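Local structure of TlmII (Streptoalloteichus hindustanus, 4HVM) at residues Arg21-Trp24 against Arg25-Arg28; Gln99-Cys102 against Val103-Leu106; Arg107-Arg110 against Asp111-Thr114; Arg128-Glu131 against Thr132-Val135. The protein takes part in tallysomycin biosynthesis as a condensation-domain protein of the nonribosomal peptide synthetase kind, and may bind phosphopantetheine. One frame throughout, in Å; residues are numbered along the deposited sequence.

Interaction 1: Arg21-Trp24 against Arg25-Arg28; sequences RGAW and RWLR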
loop_
_atom_site.group_PDB
_atom_site.type_symbol
_atom_site.label_atom_id
_atom_site.label_comp_id
_atom_site.label_asym_id
_atom_site.label_seq_id
_atom_site.Cartn_x
_atom_site.Cartn_y
_atom_site.Cartn_z
ATOM N N ARG A 21 -0.010 13.690 -8.819
ATOM C CA ARG A 21 1.127 14.465 -9.306
ATOM C C ARG A 21 2.433 13.961 -8.696
ATOM O O ARG A 21 3.440 13.815 -9.390
ATOM C CB ARG A 21 0.940 15.950 -8.981
ATOM C CG ARG A 21 0.393 16.785 -10.135
ATOM C CD ARG A 21 0.184 18.247 -9.740
ATOM N NE ARG A 21 -1.106 18.462 -9.085
ATOM C CZ ARG A 21 -1.260 18.856 -7.824
ATOM N NH1 ARG A 21 -0.201 19.094 -7.062
ATOM N NH2 ARG A 21 -2.479 19.021 -7.325
ATOM N N GLY A 22 2.404 13.693 -7.394
ATOM C CA GLY A 22 3.577 13.228 -6.678
ATOM C C GLY A 22 4.084 11.877 -7.142
ATOM O O GLY A 22 5.274 11.718 -7.412
ATOM N N ALA A 23 3.187 10.901 -7.233
ATOM C CA ALA A 23 3.556 9.559 -7.671
ATOM C C ALA A 23 4.046 9.559 -9.116
ATOM O O ALA A 23 4.923 8.779 -9.485
ATOM C CB ALA A 23 2.381 8.614 -7.514
ATOM N N TRP A 24 3.474 10.442 -9.928
ATOM C CA TRP A 24 3.824 10.529 -11.341
ATOM C C TRP A 24 5.266 10.985 -11.541
ATOM O O TRP A 24 5.858 10.741 -12.591
ATOM C CB TRP A 24 2.860 11.468 -12.072
ATOM C CG TRP A 24 3.081 11.553 -13.554
ATOM C CD1 TRP A 24 3.416 12.665 -14.272
ATOM C CD2 TRP A 24 2.980 10.481 -14.499
ATOM N NE1 TRP A 24 3.528 12.353 -15.605
ATOM C CE2 TRP A 24 3.266 11.018 -15.772
ATOM C CE3 TRP A 24 2.675 9.120 -14.394
ATOM C CZ2 TRP A 24 3.259 10.240 -16.929
ATOM C CZ3 TRP A 24 2.669 8.350 -15.543
ATOM C CH2 TRP A 24 2.958 8.912 -16.794
ATOM N N ARG A 25 5.828 11.642 -10.530
ATOM C CA ARG A 25 7.203 12.124 -10.611
ATOM C C ARG A 25 8.216 10.987 -10.715
ATOM O O ARG A 25 9.231 11.118 -11.399
ATOM C CB ARG A 25 7.539 13.030 -9.423
ATOM C CG ARG A 25 6.886 14.400 -9.490
ATOM C CD ARG A 25 7.383 15.322 -8.381
ATOM N NE ARG A 25 6.867 16.683 -8.530
ATOM C CZ ARG A 25 5.773 17.147 -7.931
ATOM N NH1 ARG A 25 5.069 16.366 -7.124
ATOM N NH2 ARG A 25 5.381 18.399 -8.136
ATOM N N TRP A 26 7.935 9.872 -10.046
ATOM C CA TRP A 26 8.836 8.723 -10.076
ATOM C C TRP A 26 8.312 7.588 -10.957
ATOM O O TRP A 26 9.093 6.811 -11.501
ATOM C CB TRP A 26 9.118 8.212 -8.657
ATOM C CG TRP A 26 7.964 7.497 -8.014
ATOM C CD1 TRP A 26 6.912 8.064 -7.352
ATOM C CD2 TRP A 26 7.753 6.082 -7.961
ATOM N NE1 TRP A 26 6.055 7.090 -6.899
ATOM C CE2 TRP A 26 6.549 5.864 -7.259
ATOM C CE3 TRP A 26 8.462 4.977 -8.442
ATOM C CZ2 TRP A 26 6.042 4.584 -7.026
ATOM C CZ3 TRP A 26 7.956 3.711 -8.212
ATOM C CH2 TRP A 26 6.760 3.524 -7.509
ATOM N N LEU A 27 6.992 7.502 -11.101
ATOM C CA LEU A 27 6.370 6.435 -11.885
ATOM C C LEU A 27 6.548 6.607 -13.387
ATOM O O LEU A 27 6.440 5.643 -14.143
ATOM C CB LEU A 27 4.881 6.327 -11.564
ATOM C CG LEU A 27 4.532 5.526 -10.314
ATOM C CD1 LEU A 27 3.036 5.545 -10.052
ATOM C CD2 LEU A 27 5.036 4.104 -10.461
ATOM N N ARG A 28 6.807 7.838 -13.816
ATOM C CA ARG A 28 6.910 8.148 -15.238
ATOM C C ARG A 28 8.107 7.468 -15.906
ATOM O O ARG A 28 8.031 7.051 -17.064
ATOM C CB ARG A 28 6.972 9.664 -15.447
ATOM C CG ARG A 28 6.969 10.099 -16.901
ATOM C CD ARG A 28 6.899 11.613 -17.008
ATOM N NE ARG A 28 7.839 12.257 -16.097
ATOM C CZ ARG A 28 9.131 12.431 -16.357
ATOM N NH1 ARG A 28 9.642 12.008 -17.506
ATOM N NH2 ARG A 28 9.913 13.028 -15.467
#

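Interaction 2: Gln99-Cys102 against Val103-Leu106; sequences QARC and VELL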
loop_
_atom_site.group_PDB
_atom_site.type_symbol
_atom_site.label_atom_id
_atom_site.label_comp_id
_atom_site.label_asym_id
_atom_site.label_seq_id
_atom_site.Cartn_x
_atom_site.Cartn_y
_atom_site.Cartn_z
ATOM N N GLN A 99 -6.142 -22.548 -7.511
ATOM C CA GLN A 99 -5.841 -21.374 -6.695
ATOM C C GLN A 99 -4.426 -20.844 -6.921
ATOM O O GLN A 99 -4.209 -19.629 -6.962
ATOM C CB GLN A 99 -6.083 -21.655 -5.209
ATOM C CG GLN A 99 -7.541 -21.953 -4.874
ATOM C CD GLN A 99 -7.873 -21.707 -3.412
ATOM O OE1 GLN A 99 -6.990 -21.425 -2.603
ATOM N NE2 GLN A 99 -9.155 -21.809 -3.068
ATOM N N ALA A 100 -3.468 -21.752 -7.070
ATOM C CA ALA A 100 -2.091 -21.357 -7.329
ATOM C C ALA A 100 -1.971 -20.690 -8.690
ATOM O O ALA A 100 -1.140 -19.803 -8.879
ATOM C CB ALA A 100 -1.165 -22.561 -7.253
ATOM N N ARG A 101 -2.806 -21.120 -9.633
ATOM C CA ARG A 101 -2.794 -20.570 -10.983
ATOM C C ARG A 101 -3.409 -19.180 -11.007
ATOM O O ARG A 101 -2.964 -18.305 -11.752
ATOM C CB ARG A 101 -3.559 -21.483 -11.939
ATOM C CG ARG A 101 -3.137 -22.939 -11.897
ATOM C CD ARG A 101 -1.757 -23.149 -12.484
ATOM N NE ARG A 101 -0.684 -22.927 -11.517
ATOM C CZ ARG A 101 -0.213 -23.855 -10.690
ATOM N NH1 ARG A 101 0.772 -23.558 -9.852
ATOM N NH2 ARG A 101 -0.726 -25.080 -10.695
ATOM N N CYS A 102 -4.438 -18.984 -10.187
ATOM C CA CYS A 102 -5.139 -17.707 -10.129
ATOM C C CYS A 102 -4.218 -16.607 -9.612
ATOM O O CYS A 102 -4.318 -15.450 -10.023
ATOM C CB CYS A 102 -6.384 -17.822 -9.252
ATOM S SG CYS A 102 -7.433 -16.355 -9.273
ATOM N N VAL A 103 -3.318 -16.982 -8.708
ATOM C CA VAL A 103 -2.318 -16.053 -8.194
ATOM C C VAL A 103 -1.332 -15.703 -9.296
ATOM O O VAL A 103 -0.977 -14.541 -9.483
ATOM C CB VAL A 103 -1.558 -16.640 -6.989
ATOM C CG1 VAL A 103 -0.392 -15.742 -6.594
ATOM C CG2 VAL A 103 -2.497 -16.837 -5.816
ATOM N N GLU A 104 -0.894 -16.720 -10.028
ATOM C CA GLU A 104 0.032 -16.520 -11.132
ATOM C C GLU A 104 -0.631 -15.723 -12.250
ATOM O O GLU A 104 0.037 -15.008 -12.990
ATOM C CB GLU A 104 0.531 -17.869 -11.660
ATOM C CG GLU A 104 1.358 -18.669 -10.659
ATOM C CD GLU A 104 1.393 -20.155 -10.983
ATOM O OE1 GLU A 104 0.680 -20.583 -11.914
ATOM O OE2 GLU A 104 2.133 -20.897 -10.302
ATOM N N LEU A 105 -1.949 -15.844 -12.367
ATOM C CA LEU A 105 -2.688 -15.116 -13.392
ATOM C C LEU A 105 -2.702 -13.617 -13.101
ATOM O O LEU A 105 -2.377 -12.801 -13.963
ATOM C CB LEU A 105 -4.121 -15.648 -13.490
ATOM C CG LEU A 105 -5.052 -15.078 -14.563
ATOM C CD1 LEU A 105 -5.973 -16.167 -15.084
ATOM C CD2 LEU A 105 -5.871 -13.925 -14.012
ATOM N N LEU A 106 -3.098 -13.264 -11.883
ATOM C CA LEU A 106 -3.190 -11.866 -11.481
ATOM C C LEU A 106 -1.822 -11.191 -11.470
ATOM O O LEU A 106 -1.687 -10.034 -11.871
ATOM C CB LEU A 106 -3.856 -11.752 -10.111
ATOM C CG LEU A 106 -5.310 -12.218 -10.065
ATOM C CD1 LEU A 106 -5.853 -12.146 -8.655
ATOM C CD2 LEU A 106 -6.153 -11.372 -11.003
#

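Interaction 3: Arg107-Arg110 against Asp111-Thr114; sequences RADR and DRPT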
loop_
_atom_site.group_PDB
_atom_site.type_symbol
_atom_site.label_atom_id
_atom_site.label_comp_id
_atom_site.label_asym_id
_atom_site.label_seq_id
_atom_site.Cartn_x
_atom_site.Cartn_y
_atom_site.Cartn_z
ATOM N N ARG A 107 -0.810 -11.920 -11.006
ATOM C CA ARG A 107 0.562 -11.431 -11.035
ATOM C C ARG A 107 1.007 -11.145 -12.463
ATOM O O ARG A 107 1.662 -10.137 -12.728
ATOM C CB ARG A 107 1.514 -12.449 -10.408
ATOM C CG ARG A 107 1.539 -12.457 -8.892
ATOM C CD ARG A 107 2.494 -13.526 -8.379
ATOM N NE ARG A 107 2.614 -13.516 -6.924
ATOM C CZ ARG A 107 3.413 -14.324 -6.235
ATOM N NH1 ARG A 107 4.162 -15.213 -6.870
ATOM N NH2 ARG A 107 3.462 -14.244 -4.912
ATOM N N ALA A 108 0.650 -12.040 -13.379
ATOM C CA ALA A 108 1.041 -11.902 -14.776
ATOM C C ALA A 108 0.395 -10.685 -15.420
ATOM O O ALA A 108 1.050 -9.935 -16.145
ATOM C CB ALA A 108 0.689 -13.159 -15.552
ATOM N N ASP A 109 -0.891 -10.487 -15.149
ATOM C CA ASP A 109 -1.610 -9.342 -15.689
ATOM C C ASP A 109 -1.116 -8.051 -15.047
ATOM O O ASP A 109 -1.174 -6.983 -15.652
ATOM C CB ASP A 109 -3.115 -9.494 -15.468
ATOM C CG ASP A 109 -3.918 -8.410 -16.163
ATOM O OD1 ASP A 109 -4.168 -8.536 -17.381
ATOM O OD2 ASP A 109 -4.299 -7.428 -15.495
ATOM N N ARG A 110 -0.631 -8.164 -13.815
ATOM C CA ARG A 110 -0.081 -7.026 -13.091
ATOM C C ARG A 110 1.232 -6.562 -13.707
ATOM O O ARG A 110 1.537 -5.370 -13.725
ATOM C CB ARG A 110 0.133 -7.400 -11.624
ATOM C CG ARG A 110 0.713 -6.295 -10.760
ATOM C CD ARG A 110 1.240 -6.867 -9.461
ATOM N NE ARG A 110 2.344 -7.790 -9.703
ATOM C CZ ARG A 110 2.853 -8.604 -8.786
ATOM N NH1 ARG A 110 3.860 -9.405 -9.107
ATOM N NH2 ARG A 110 2.358 -8.621 -7.554
ATOM N N ASP A 111 2.006 -7.514 -14.217
ATOM C CA ASP A 111 3.333 -7.221 -14.746
ATOM C C ASP A 111 3.288 -6.803 -16.211
ATOM O O ASP A 111 4.319 -6.477 -16.801
ATOM C CB ASP A 111 4.262 -8.426 -14.577
ATOM C CG ASP A 111 4.414 -8.851 -13.124
ATOM O OD1 ASP A 111 4.148 -8.024 -12.220
ATOM O OD2 ASP A 111 4.804 -10.015 -12.885
ATOM N N ARG A 112 2.092 -6.816 -16.791
ATOM C CA ARG A 112 1.913 -6.469 -18.197
ATOM C C ARG A 112 2.017 -4.959 -18.393
ATOM O O ARG A 112 1.341 -4.194 -17.705
ATOM C CB ARG A 112 0.569 -6.992 -18.706
ATOM C CG ARG A 112 0.380 -6.871 -20.207
ATOM C CD ARG A 112 -0.733 -7.785 -20.690
ATOM N NE ARG A 112 -1.963 -7.583 -19.930
ATOM C CZ ARG A 112 -2.903 -6.699 -20.250
ATOM N NH1 ARG A 112 -2.758 -5.931 -21.321
ATOM N NH2 ARG A 112 -3.990 -6.583 -19.497
ATOM N N PRO A 113 2.875 -4.525 -19.333
ATOM C CA PRO A 113 3.121 -3.098 -19.585
ATOM C C PRO A 113 1.883 -2.373 -20.103
ATOM O O PRO A 113 1.336 -2.727 -21.150
ATOM C CB PRO A 113 4.220 -3.113 -20.654
ATOM C CG PRO A 113 4.089 -4.443 -21.314
ATOM C CD PRO A 113 3.676 -5.383 -20.223
ATOM N N THR A 114 1.451 -1.357 -19.366
ATOM C CA THR A 114 0.210 -0.662 -19.674
ATOM C C THR A 114 0.463 0.804 -20.017
ATOM O O THR A 114 1.121 1.518 -19.262
ATOM C CB THR A 114 -0.764 -0.735 -18.478
ATOM O OG1 THR A 114 -0.819 -2.078 -17.983
ATOM C CG2 THR A 114 -2.156 -0.296 -18.886
#

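Interaction 4: Arg128-Glu131 against Thr132-Val135; sequences RLSE and TDVV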
loop_
_atom_site.group_PDB
_atom_site.type_symbol
_atom_site.label_atom_id
_atom_site.label_comp_id
_atom_site.label_asym_id
_atom_site.label_seq_id
_atom_site.Cartn_x
_atom_site.Cartn_y
_atom_site.Cartn_z
ATOM N N ARG A 128 -12.910 -18.342 -12.534
ATOM C CA ARG A 128 -13.582 -19.496 -11.944
ATOM C C ARG A 128 -12.588 -20.629 -11.703
ATOM O O ARG A 128 -11.886 -21.054 -12.621
ATOM C CB ARG A 128 -14.741 -19.975 -12.824
ATOM C CG ARG A 128 -15.401 -21.248 -12.314
ATOM C CD ARG A 128 -16.743 -21.511 -12.980
ATOM N NE ARG A 128 -17.784 -20.601 -12.509
ATOM C CZ ARG A 128 -18.533 -20.814 -11.431
ATOM N NH1 ARG A 128 -18.354 -21.904 -10.697
ATOM N NH2 ARG A 128 -19.460 -19.930 -11.082
ATOM N N LEU A 129 -12.540 -21.114 -10.466
ATOM C CA LEU A 129 -11.582 -22.142 -10.072
ATOM C C LEU A 129 -12.197 -23.541 -10.071
ATOM O O LEU A 129 -11.514 -24.528 -10.344
ATOM C CB LEU A 129 -11.018 -21.831 -8.685
ATOM C CG LEU A 129 -10.497 -20.412 -8.460
ATOM C CD1 LEU A 129 -9.881 -20.285 -7.076
ATOM C CD2 LEU A 129 -9.492 -20.029 -9.532
ATOM N N SER A 130 -13.485 -23.617 -9.754
ATOM C CA SER A 130 -14.190 -24.891 -9.685
ATOM C C SER A 130 -15.687 -24.680 -9.861
ATOM O O SER A 130 -16.124 -23.636 -10.342
ATOM C CB SER A 130 -13.915 -25.585 -8.350
ATOM O OG SER A 130 -14.298 -24.765 -7.258
ATOM N N GLU A 131 -16.473 -25.674 -9.463
ATOM C CA GLU A 131 -17.922 -25.593 -9.587
ATOM C C GLU A 131 -18.533 -24.691 -8.520
ATOM O O GLU A 131 -19.690 -24.286 -8.628
ATOM C CB GLU A 131 -18.540 -26.988 -9.515
ATOM C CG GLU A 131 -18.035 -27.929 -10.593
ATOM C CD GLU A 131 -18.235 -27.370 -11.992
ATOM O OE1 GLU A 131 -17.284 -27.432 -12.800
ATOM O OE2 GLU A 131 -19.344 -26.874 -12.284
ATOM N N THR A 132 -17.752 -24.378 -7.491
ATOM C CA THR A 132 -18.240 -23.557 -6.389
ATOM C C THR A 132 -17.424 -22.280 -6.194
ATOM O O THR A 132 -17.942 -21.279 -5.701
ATOM C CB THR A 132 -18.251 -24.341 -5.060
ATOM O OG1 THR A 132 -16.917 -24.754 -4.734
ATOM C CG2 THR A 132 -19.146 -25.568 -5.164
ATOM N N ASP A 133 -16.153 -22.317 -6.587
ATOM C CA ASP A 133 -15.226 -21.224 -6.297
ATOM C C ASP A 133 -14.975 -20.281 -7.471
ATOM O O ASP A 133 -14.610 -20.711 -8.566
ATOM C CB ASP A 133 -13.893 -21.776 -5.777
ATOM C CG ASP A 133 -13.998 -22.331 -4.365
ATOM O OD1 ASP A 133 -15.122 -22.674 -3.939
ATOM O OD2 ASP A 133 -12.955 -22.422 -3.681
ATOM N N VAL A 134 -15.167 -18.988 -7.224
ATOM C CA VAL A 134 -14.872 -17.951 -8.205
ATOM C C VAL A 134 -14.086 -16.822 -7.551
ATOM O O VAL A 134 -14.485 -16.308 -6.508
ATOM C CB VAL A 134 -16.155 -17.358 -8.807
ATOM C CG1 VAL A 134 -15.822 -16.193 -9.727
ATOM C CG2 VAL A 134 -16.931 -18.424 -9.554
ATOM N N VAL A 135 -12.971 -16.438 -8.164
ATOM C CA VAL A 135 -12.178 -15.320 -7.666
ATOM C C VAL A 135 -12.465 -14.042 -8.443
ATOM O O VAL A 135 -12.358 -14.012 -9.668
ATOM C CB VAL A 135 -10.668 -15.616 -7.723
ATOM C CG1 VAL A 135 -9.866 -14.350 -7.455
ATOM C CG2 VAL A 135 -10.304 -16.702 -6.725
#

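Interaction 1: Arg21-Trp24 against Arg25-Arg28
The indole of W24 carries R28 CB over one face, and CG and CD continue across that same face, the two side chains crossing at about a right angle. The second indole, W26, has the A23 carbonyl oxygen and L27 CG over one and the same face, with G22 O at its edge. Both rings belong to the later part of helix 18-27, and they show how side chains three and four residues apart can pack along an alpha-helix. The W24-R28 contact is a CH-pi interaction, with R28 CB 4.0 Å from the centroid of the W24 six-membered ring and only 12° off its normal. R28 then lays CG 3.7 Å from W24 CZ2. R28 as a whole is poorly ordered, so the contact, made by its aliphatic carbons, is to be read with caution. W26 takes the crowded position, CG between backbone N and carbonyl carbon (chi1 73°), which folds its ring back toward the A23 carbonyl. On the neighbouring flank L27 CD1 meets A23 CB at 4.0 Å. R25 stretches back with an extended chain, and its NH1 comes within 3.5 Å of G22 CA. Around the helix, W24 rests on M143 and D72, and both W26 and L27 lean on Q142, so this part is set against neighbouring loops and strand 68-72. The backbone mixes i+3 and i+4 bonding: A23 O accepts both from W26 N at 3.3 Å and from L27 N at 2.9 Å.

Interaction 2: Gln99-Cys102 against Val103-Leu106
R101 and E104 lie side by side on helix 98-110, one turn apart, and make an i to i+3 salt bridge. Leaving CB, the arginine sets CG anti to the carbonyl carbon (chi1 -51°), then bends at chi2 and chi3, so that the chain curls round toward the glutamate. CD comes within 3.6 Å of E104 OE1. NE follows with the shorter of the two charged bonds, 2.7 Å to E104 OE1, reaching that oxygen from above the carboxylate plane. CZ brings the flat group over A100 CB, which sits against one guanidinium face. At the tip, NH1 donates to E104 OE2 at 3.0 Å, here on the syn side but well out of the carboxylate plane. Both oxygens lie close to the guanidinium plane, and the two flat groups are turned only 26° from one another. Shortened to an alanine, this position would probably leave the E104 carboxylate without its charged mate and free to swing, and would uncover A100 CB. Along the same helix, backbone bonds such as L106 N to C102 O (3.1 Å) keep the turns regular. The helix is the crossover of a beta-alpha-beta unit between strands 87-91 and 122-128; C102 and L105 rest on V127, and L106 on H125. The side-on, two-nitrogen grip matches one donor to each carboxylate oxygen, which pairs the opposite charges along the helix and should restrain both groups from turning.

Interaction 3: Arg107-Arg110 against Asp111-Thr114
D111 follows R110 at the C-terminal part of helix 98-110, and its carboxylate lies alongside the side chain of R110, pointing the same way. D111 OD1 lies in the R110 guanidinium plane and takes NE at 3.1 Å, on the syn side but tilted out of the carboxylate plane, with a weak second bond from NH1. R110 folds back to meet it through a bend at chi3 (63°). The amide of D111 makes only weak bonds, to R107 O and A108 O. R112 comes next and reaches back over one turn: its NH2 binds D109 OD1 at 2.9 Å, again syn and tilted from the carboxylate, with the two planes 53° apart. The R112 amide adds a weak bond to D109 O. Beyond P113, T114 OG1 donates to R112 O at 3.0 Å, fixing that hydroxyl against the extended chain. D109 has still stronger business elsewhere, for its OD2 forms a salt bridge with R123 and accepts from H125. The acids thus alternate with arginines along this surface stretch, and D109, placed between R112 and R123, probably offsets the like charges of those two arginines, which lie close together.

Interaction 4: Arg128-Glu131 against Thr132-Val135
D133 O is gripped by two successive amides of the facing arm: L129 N at 2.8 Å and, more weakly, S130 N at 3.3 Å. A second shared acceptor sits just across the turn. S130 OG takes D133 N at 3.1 Å and a weak bond from T132 N, the hydroxyl being held between its own N and carbonyl carbon (chi1 58°), where it faces the amides that follow. T132 OG1 donates in turn to D133 OD1, which also binds S44. The R128 side chain runs along the hairpin on the face it shares with V134. With CG anti to N and a bend at chi3 (-73°), it brings NH1 to S130 O at 2.8 Å, in the carbonyl plane, and lays one guanidinium face on V134 CG2, 3.3 Å above the plane and off toward the rim. Its NE pairs with D49, so this buried charge has an acidic mate. A leucine in its place would probably lose the bond to S130 O, strip D49 of its ion partner and leave V134 without the flat group that lies against it. On the other side of the sheet, L129 CD1 meets V135 CG2 at 3.6 Å, and both side chains rest on C102 of helix 98-110. E131, at the tip, turns its carboxylate to R93. R128 and V134 form an antiparallel non-hydrogen-bonded pair, and the two segments run in nearly opposite directions, 170° apart: this is a beta-hairpin, joining strand 122-128 to strand 133-141 within the mixed sheet of the condensation-type fold.

How the interactions relate
Followed from the N terminus, each contact is local and complete before the next begins, so none of them nests or crosses. Interaction 1 lies on helix 18-27 and stands apart, its nearest atoms about 8 Å from interaction 3 and about 24 Å from interaction 4. Interactions 2 and 3 share helix 98-110, the first along its body and the second where it opens into the loop leading to strand 122-128. Interaction 4 then closes the hairpin from that strand to 133-141. There the helix meets the hairpin directly: Q99 CG lies 3.6 Å from L129 CD1, and C102 SG 3.6 Å from V135 CG1, tying the crossover helix to the sheet beneath it.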